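Local coordinates for flavodoxin (Bacteroides uniformis, PDB 4J8P), which binds flavin mononucleotide and probably serves as a flavodoxin-like electron carrier, at residues A[125-128]-A[129-133]. Residues are numbered along the deposited sequence; the frame is centred on the assembly and turned at random.
Sequences NAEK and ELQTN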
ATOM      1  N   ASN A 125      -1.269  -1.868 -13.483  1.00 16.49           N
ATOM      2  CA  ASN A 125      -1.126  -3.305 -13.285  1.00 16.38           C
ATOM      3  C   ASN A 125      -1.209  -3.700 -11.810  1.00 17.47           C
ATOM      4  O   ASN A 125      -1.851  -4.713 -11.461  1.00 18.38           O
ATOM      5  CB  ASN A 125       0.170  -3.787 -13.893  1.00 17.78           C
ATOM      6  CG  ASN A 125       0.280  -5.282 -13.906  1.00 21.79           C
ATOM      7  OD1 ASN A 125      -0.409  -5.951 -14.681  1.00 20.08           O
ATOM      8  ND2 ASN A 125       1.134  -5.819 -13.026  1.00 18.73           N
ATOM      9  N   ALA A 126      -0.530  -2.941 -10.950  1.00 15.14           N
ATOM     10  CA  ALA A 126      -0.520  -3.263  -9.520  1.00 15.26           C
ATOM     11  C   ALA A 126      -1.938  -3.267  -8.965  1.00 17.17           C
ATOM     12  O   ALA A 126      -2.369  -4.195  -8.277  1.00 18.19           O
ATOM     13  CB  ALA A 126       0.320  -2.239  -8.783  1.00 17.35           C
ATOM     14  N   GLU A 127      -2.689  -2.222  -9.328  1.00 16.10           N
ATOM     15  CA  GLU A 127      -4.075  -2.127  -8.906  1.00 15.35           C
ATOM     16  C   GLU A 127      -4.920  -3.291  -9.485  1.00 18.00           C
ATOM     17  O   GLU A 127      -5.752  -3.881  -8.779  1.00 18.22           O
ATOM     18  CB  GLU A 127      -4.593  -0.777  -9.433  1.00 17.60           C
ATOM     19  CG  GLU A 127      -6.079  -0.615  -9.335  1.00 20.77           C
ATOM     20  CD  GLU A 127      -6.519   0.775  -9.750  1.00 28.28           C
ATOM     21  OE1 GLU A 127      -6.169   1.243 -10.860  1.00 24.08           O
ATOM     22  OE2 GLU A 127      -7.306   1.360  -8.982  1.00 22.40           O
ATOM     23  N   LYS A 128      -4.780  -3.576 -10.797  1.00 16.57           N
ATOM     24  CA  LYS A 128      -5.587  -4.653 -11.385  1.00 15.87           C
ATOM     25  C   LYS A 128      -5.292  -6.005 -10.716  1.00 18.58           C
ATOM     26  O   LYS A 128      -6.211  -6.786 -10.470  1.00 18.73           O
ATOM     27  CB  LYS A 128      -5.307  -4.731 -12.885  1.00 17.48           C
ATOM     28  CG  LYS A 128      -6.348  -5.592 -13.640  1.00 18.08           C
ATOM     29  CD  LYS A 128      -7.828  -5.079 -13.516  1.00 22.44           C
ATOM     30  CE  LYS A 128      -8.026  -3.615 -13.859  1.00 24.66           C
ATOM     31  NZ  LYS A 128      -9.412  -3.138 -13.492  1.00 23.14           N
ATOM     32  N   GLU A 129      -4.005  -6.293 -10.435  1.00 16.49           N
ATOM     33  CA  GLU A 129      -3.685  -7.561  -9.777  1.00 16.73           C
ATOM     34  C   GLU A 129      -4.315  -7.621  -8.381  1.00 19.29           C
ATOM     35  O   GLU A 129      -4.830  -8.671  -8.007  1.00 20.42           O
ATOM     36  CB  GLU A 129      -2.170  -7.765  -9.699  1.00 17.47           C
ATOM     37  CG  GLU A 129      -1.582  -8.126 -11.048  1.00 21.39           C
ATOM     38  CD  GLU A 129      -1.610  -9.605 -11.382  1.00 36.64           C
ATOM     39  OE1 GLU A 129      -2.064 -10.415 -10.539  1.00 29.37           O
ATOM     40  OE2 GLU A 129      -1.118  -9.960 -12.474  1.00 39.28           O
ATOM     41  N   LEU A 130      -4.328  -6.486  -7.628  1.00 16.51           N
ATOM     42  CA  LEU A 130      -4.978  -6.519  -6.310  1.00 16.65           C
ATOM     43  C   LEU A 130      -6.477  -6.765  -6.455  1.00 18.26           C
ATOM     44  O   LEU A 130      -7.052  -7.550  -5.688  1.00 19.08           O
ATOM     45  CB  LEU A 130      -4.732  -5.209  -5.555  1.00 15.95           C
ATOM     46  CG  LEU A 130      -3.302  -4.978  -5.037  1.00 18.89           C
ATOM     47  CD1 LEU A 130      -3.203  -3.554  -4.472  1.00 19.15           C
ATOM     48  CD2 LEU A 130      -2.945  -5.962  -3.894  1.00 19.90           C
ATOM     49  N   GLN A 131      -7.133  -6.071  -7.415  1.00 16.20           N
ATOM     50  CA  GLN A 131      -8.576  -6.274  -7.584  1.00 16.62           C
ATOM     51  C   GLN A 131      -8.892  -7.737  -7.924  1.00 20.75           C
ATOM     52  O   GLN A 131      -9.886  -8.291  -7.452  1.00 22.20           O
ATOM     53  CB  GLN A 131      -9.093  -5.393  -8.728  1.00 18.12           C
ATOM     54  CG  GLN A 131      -9.007  -3.886  -8.429  1.00 19.43           C
ATOM     55  CD  GLN A 131      -9.296  -3.070  -9.677  1.00 20.84           C
ATOM     56  OE1 GLN A 131      -9.510  -3.620 -10.764  1.00 20.18           O
ATOM     57  NE2 GLN A 131      -9.364  -1.751  -9.548  1.00 18.22           N
ATOM     58  N   THR A 132      -8.084  -8.320  -8.824  1.00 17.82           N
ATOM     59  CA  THR A 132      -8.324  -9.688  -9.322  1.00 19.42           C
ATOM     60  C   THR A 132      -8.080 -10.717  -8.189  1.00 22.87           C
ATOM     61  O   THR A 132      -8.804 -11.718  -8.086  1.00 23.83           O
ATOM     62  CB  THR A 132      -7.426  -9.941 -10.568  1.00 23.34           C
ATOM     63  OG1 THR A 132      -7.694  -8.933 -11.555  1.00 24.26           O
ATOM     64  CG2 THR A 132      -7.662 -11.344 -11.208  1.00 27.27           C
ATOM     65  N   ASN A 133      -7.083 -10.471  -7.340  1.00 20.30           N
ATOM     66  CA  ASN A 133      -6.781 -11.428  -6.274  1.00 20.44           C
ATOM     67  C   ASN A 133      -7.747 -11.322  -5.111  1.00 22.24           C
ATOM     68  O   ASN A 133      -7.943 -12.319  -4.392  1.00 22.84           O
ATOM     69  CB  ASN A 133      -5.363 -11.230  -5.777  1.00 23.87           C
ATOM     70  CG  ASN A 133      -4.855 -12.507  -5.164  1.00 48.24           C
ATOM     71  OD1 ASN A 133      -4.855 -13.564  -5.803  1.00 43.73           O
ATOM     72  ND2 ASN A 133      -4.538 -12.472  -3.885  1.00 42.47           N
TER
HETATM   73  O   HOH W   1      -8.681  -0.137  -7.199  1.00 17.44           O
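Gln131 ties together two side chains of the preceding turn, Lys128 and Glu127, through the two ends of its amide. The oxygen receives the ammonium group of Lys128, with NZ 2.8 Å from Gln131 OE1, in the carbonyl plane and on a lone pair. Two bends in the lysine chain, at chi2 and chi3, turn its end toward the Gln131 amide, and its CD and CE also pack against the same oxygen. The amide nitrogen faces Glu127: Gln131 NE2 sits 3.5 Å from Glu127 CG, and the amide and carboxylate planes are turned 45° apart. One water completes this link, donating to Glu127 OE2 and accepting from Gln131 NE2 at 2.9 Å. Since Glu127 OE2 also takes the backbone N-H of Gly142, the carboxylate fastens the helix to strand 138-144. With an alanine at Gln131, the Lys128 ammonium would probably lose this acceptor and the water its amide donor, and the lysine end would be less restrained.

The backbone carries the regular i to i+4 hydrogen bonds of an alpha-helix, from Asn125 O to Glu129 N through to Lys128 O to Thr132 N. Lys128 O is gripped twice, because Thr132 OG1 also donates to it, 2.8 Å from Lys128 O, from above the carbonyl plane and on the face opposite the Thr132 N-H. The threonine's first torsion, chi1 -56°, places OG1 beside its own backbone N and thus within range.

Nonpolar packing falls to the buried side, where Ala126 and Leu130 meet Phe87 of strand 80-88, and Leu130 also meets Ile98, Ile102 and Trp139. Helix 124-133 thus exemplifies how an amphipathic crossover helix divides polar outer from nonpolar inner face, here in the beta-alpha-beta unit joining parallel strands 111-117 and 138-144 of the flavodoxin-like fold.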